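Local coordinates for putative beta-lactamase-inhibitor-like PepSY-like domain-containing protein (Bacteroides vulgatus ATCC 8482, PDB 3ELG), which is of unknown function but is a putative periplasmic protein with a BLIP-like (beta-lactamase-inhibitor-like) fold and a PepSY-like domain, at residues 84-89 / 107-112. Residues are numbered along the deposited sequence; the frame is centred on the assembly and turned at random.
Sequences KYMKAN and LTLENG
Met86, a selenomethionine, carries the whole helix side of this apolar contact, reaching across to Leu107 and Leu109 on the strand. Its CG passes aslant of Leu107, 4.0 Å from CD2 of that leucine. Farther out, the Met86 methyl CE meets Leu109 CD2 end to end at 3.4 Å, closer than usual for two carbons, so the packing here is tight. Bends at chi2 (-62°) and chi3 (-66°) curl the Met86 chain and present its methyl, rather than selenium, to Leu109. No hydrogen bond joins the segments, and CA of Met86 and CA of Leu107 stay 9.4 Å apart: side chains alone bridge the gap.

The polar bonds lie within and beside the turn that ends the strand. Leu109 to Gly112 form a type I turn, closed by Gly112 N to Leu109 O at 2.8 Å. Within it, Asn111 N donates to Glu110 OE2 (3.0 Å), reaching the anti side from 34° out of the carboxylate plane; Glu110 OE1 accepts from Lys94 N.

Leu107 and Leu109, alternate residues of strand 104-109, thus present their side chains to Met86 of helix 80-89, while CB of Thr108 between them points away. On this face of the antiparallel sheet, Met86 also touches Thr95 of strand 95-101 and Val115 and Phe117 of strand 114-117, the two strands flanking 104-109.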
ATOM      1  N   LYS A  84      15.434  -8.959   1.991  1.00 17.88           N
ATOM      2  CA  LYS A  84      16.454  -9.988   2.180  1.00 19.03           C
ATOM      3  C   LYS A  84      15.771 -11.314   2.401  1.00 17.11           C
ATOM      4  O   LYS A  84      16.099 -12.342   1.796  1.00 19.35           O
ATOM      5  CB  LYS A  84      17.331  -9.656   3.389  1.00 18.59           C
ATOM      6  CG  LYS A  84      18.400 -10.655   3.704  1.00 31.21           C
ATOM      7  CD  LYS A  84      19.309 -10.149   4.818  1.00 39.66           C
ATOM      8  CE  LYS A  84      20.136 -11.283   5.412  1.00 46.39           C
ATOM      9  NZ  LYS A  84      20.769 -10.868   6.695  1.00 52.23           N
ATOM     10  N   TYR A  85      14.802 -11.286   3.295  0.50 16.74           N
ATOM     11  CA  TYR A  85      14.072 -12.490   3.640  0.50 16.55           C
ATOM     12  C   TYR A  85      13.350 -13.050   2.423  0.50 15.94           C
ATOM     13  O   TYR A  85      13.365 -14.250   2.166  0.50 19.89           O
ATOM     14  CB  TYR A  85      13.096 -12.228   4.781  0.50 16.41           C
ATOM     15  CG  TYR A  85      12.596 -13.494   5.393  0.50 15.69           C
ATOM     16  CD1 TYR A  85      11.519 -14.164   4.841  0.50 11.03           C
ATOM     17  CD2 TYR A  85      13.215 -14.030   6.517  0.50 14.33           C
ATOM     18  CE1 TYR A  85      11.066 -15.363   5.387  0.50 16.09           C
ATOM     19  CE2 TYR A  85      12.774 -15.209   7.069  0.50 19.76           C
ATOM     20  CZ  TYR A  85      11.699 -15.866   6.502  0.50 16.49           C
ATOM     21  OH  TYR A  85      11.286 -17.025   7.097  0.50 15.27           O
HETATM   22  N   MSE A  86      12.724 -12.158   1.668  1.00 14.33           N
HETATM   23  CA  MSE A  86      11.920 -12.560   0.510  1.00 14.32           C
HETATM   24  C   MSE A  86      12.788 -13.199  -0.570  1.00 18.59           C
HETATM   25  O   MSE A  86      12.386 -14.135  -1.243  1.00 18.47           O
HETATM   26  CB  MSE A  86      11.156 -11.402  -0.094  1.00 17.68           C
HETATM   27  CG  MSE A  86      10.134 -10.838   0.851  1.00 15.11           C
HETATM   28 SE   MSE A  86       8.726 -12.064   1.394  0.75 11.97          SE
HETATM   29  CE  MSE A  86       7.890 -12.301  -0.275  1.00 18.50           C
ATOM     30  N   LYS A  87      13.991 -12.668  -0.689  1.00 17.87           N
ATOM     31  CA  LYS A  87      14.930 -13.123  -1.721  1.00 20.43           C
ATOM     32  C   LYS A  87      15.412 -14.523  -1.356  1.00 21.51           C
ATOM     33  O   LYS A  87      15.565 -15.402  -2.213  1.00 21.47           O
ATOM     34  CB  LYS A  87      16.108 -12.159  -1.834  1.00 21.00           C
ATOM     35  CG  LYS A  87      17.138 -12.619  -2.859  1.00 28.61           C
ATOM     36  CD  LYS A  87      16.796 -12.077  -4.252  1.00 32.74           C
ATOM     37  N   ALA A  88      15.581 -14.734  -0.063  1.00 18.72           N
ATOM     38  CA  ALA A  88      16.181 -15.993   0.449  1.00 19.11           C
ATOM     39  C   ALA A  88      15.164 -17.118   0.468  1.00 22.07           C
ATOM     40  O   ALA A  88      15.512 -18.309   0.405  1.00 21.32           O
ATOM     41  CB  ALA A  88      16.744 -15.785   1.839  1.00 18.09           C
ATOM     42  N   ASN A  89      13.899 -16.726   0.575  1.00 20.09           N
ATOM     43  CA  ASN A  89      12.819 -17.673   0.925  1.00 22.54           C
ATOM     44  C   ASN A  89      11.714 -17.788  -0.063  1.00 23.49           C
ATOM     45  O   ASN A  89      11.079 -18.824  -0.179  1.00 25.04           O
ATOM     46  CB  ASN A  89      12.233 -17.309   2.265  1.00 22.97           C
ATOM     47  CG  ASN A  89      13.168 -17.548   3.364  1.00 24.77           C
ATOM     48  OD1 ASN A  89      13.720 -16.622   3.963  1.00 25.35           O
ATOM     49  ND2 ASN A  89      13.423 -18.814   3.621  1.00 26.48           N
ATOM     50  N   LEU A 107       3.103  -8.819   3.128  1.00 12.08           N
ATOM     51  CA  LEU A 107       3.390  -8.846   1.705  1.00 13.02           C
ATOM     52  C   LEU A 107       2.638  -9.949   1.014  1.00 14.95           C
ATOM     53  O   LEU A 107       2.713 -11.090   1.394  1.00 14.73           O
ATOM     54  CB  LEU A 107       4.865  -9.048   1.451  1.00 11.88           C
ATOM     55  CG  LEU A 107       5.818  -7.854   1.724  1.00 12.71           C
ATOM     56  CD1 LEU A 107       5.886  -7.362   3.154  1.00 15.42           C
ATOM     57  CD2 LEU A 107       7.191  -8.148   1.172  1.00 16.85           C
ATOM     58  N   THR A 108       1.906  -9.583  -0.038  1.00 14.34           N
ATOM     59  CA  THR A 108       1.104 -10.545  -0.776  1.00 15.70           C
ATOM     60  C   THR A 108       1.740 -10.850  -2.113  1.00 17.62           C
ATOM     61  O   THR A 108       2.105  -9.964  -2.899  1.00 15.87           O
ATOM     62  CB  THR A 108      -0.342 -10.088  -1.001  1.00 17.17           C
ATOM     63  OG1 THR A 108      -0.911  -9.703   0.245  1.00 17.79           O
ATOM     64  CG2 THR A 108      -1.154 -11.245  -1.598  1.00 18.46           C
ATOM     65  N   LEU A 109       1.924 -12.137  -2.354  1.00 17.22           N
ATOM     66  CA  LEU A 109       2.568 -12.582  -3.588  1.00 15.30           C
ATOM     67  C   LEU A 109       1.525 -12.751  -4.693  1.00 13.24           C
ATOM     68  O   LEU A 109       0.306 -12.765  -4.453  1.00 16.53           O
ATOM     69  CB  LEU A 109       3.336 -13.901  -3.403  1.00 18.20           C
ATOM     70  CG  LEU A 109       4.306 -13.878  -2.213  1.00 26.28           C
ATOM     71  CD1 LEU A 109       5.117 -15.179  -2.085  1.00 23.58           C
ATOM     72  CD2 LEU A 109       5.261 -12.677  -2.318  1.00 35.60           C
ATOM     73  N   GLU A 110       2.060 -12.935  -5.880  1.00 18.04           N
ATOM     74  CA  GLU A 110       1.235 -13.061  -7.082  1.00 20.20           C
ATOM     75  C   GLU A 110       0.266 -14.231  -6.947  1.00 22.80           C
ATOM     76  O   GLU A 110      -0.832 -14.210  -7.505  1.00 23.36           O
ATOM     77  CB  GLU A 110       2.102 -13.262  -8.334  1.00 22.50           C
ATOM     78  CG  GLU A 110       2.617 -14.686  -8.460  1.00 29.46           C
ATOM     79  CD  GLU A 110       3.763 -15.008  -7.506  1.00 40.95           C
ATOM     80  OE1 GLU A 110       4.841 -14.370  -7.635  1.00 37.02           O
ATOM     81  OE2 GLU A 110       3.572 -15.896  -6.633  1.00 37.60           O
ATOM     82  N   ASN A 111       0.711 -15.266  -6.236  1.00 21.91           N
ATOM     83  CA  ASN A 111      -0.098 -16.483  -6.009  1.00 22.20           C
ATOM     84  C   ASN A 111      -1.076 -16.373  -4.840  1.00 23.59           C
ATOM     85  O   ASN A 111      -1.811 -17.303  -4.509  1.00 24.04           O
ATOM     86  CB  ASN A 111       0.792 -17.727  -5.888  1.00 21.31           C
ATOM     87  CG  ASN A 111       1.517 -17.817  -4.551  1.00 22.36           C
ATOM     88  OD1 ASN A 111       1.582 -16.852  -3.802  1.00 23.64           O
ATOM     89  ND2 ASN A 111       2.063 -18.987  -4.249  1.00 26.06           N
ATOM     90  N   GLY A 112      -1.088 -15.205  -4.226  1.00 21.03           N
ATOM     91  CA  GLY A 112      -1.995 -14.920  -3.151  1.00 16.98           C
ATOM     92  C   GLY A 112      -1.517 -15.258  -1.748  1.00 17.97           C
ATOM     93  O   GLY A 112      -2.212 -15.040  -0.763  1.00 19.28           O
TER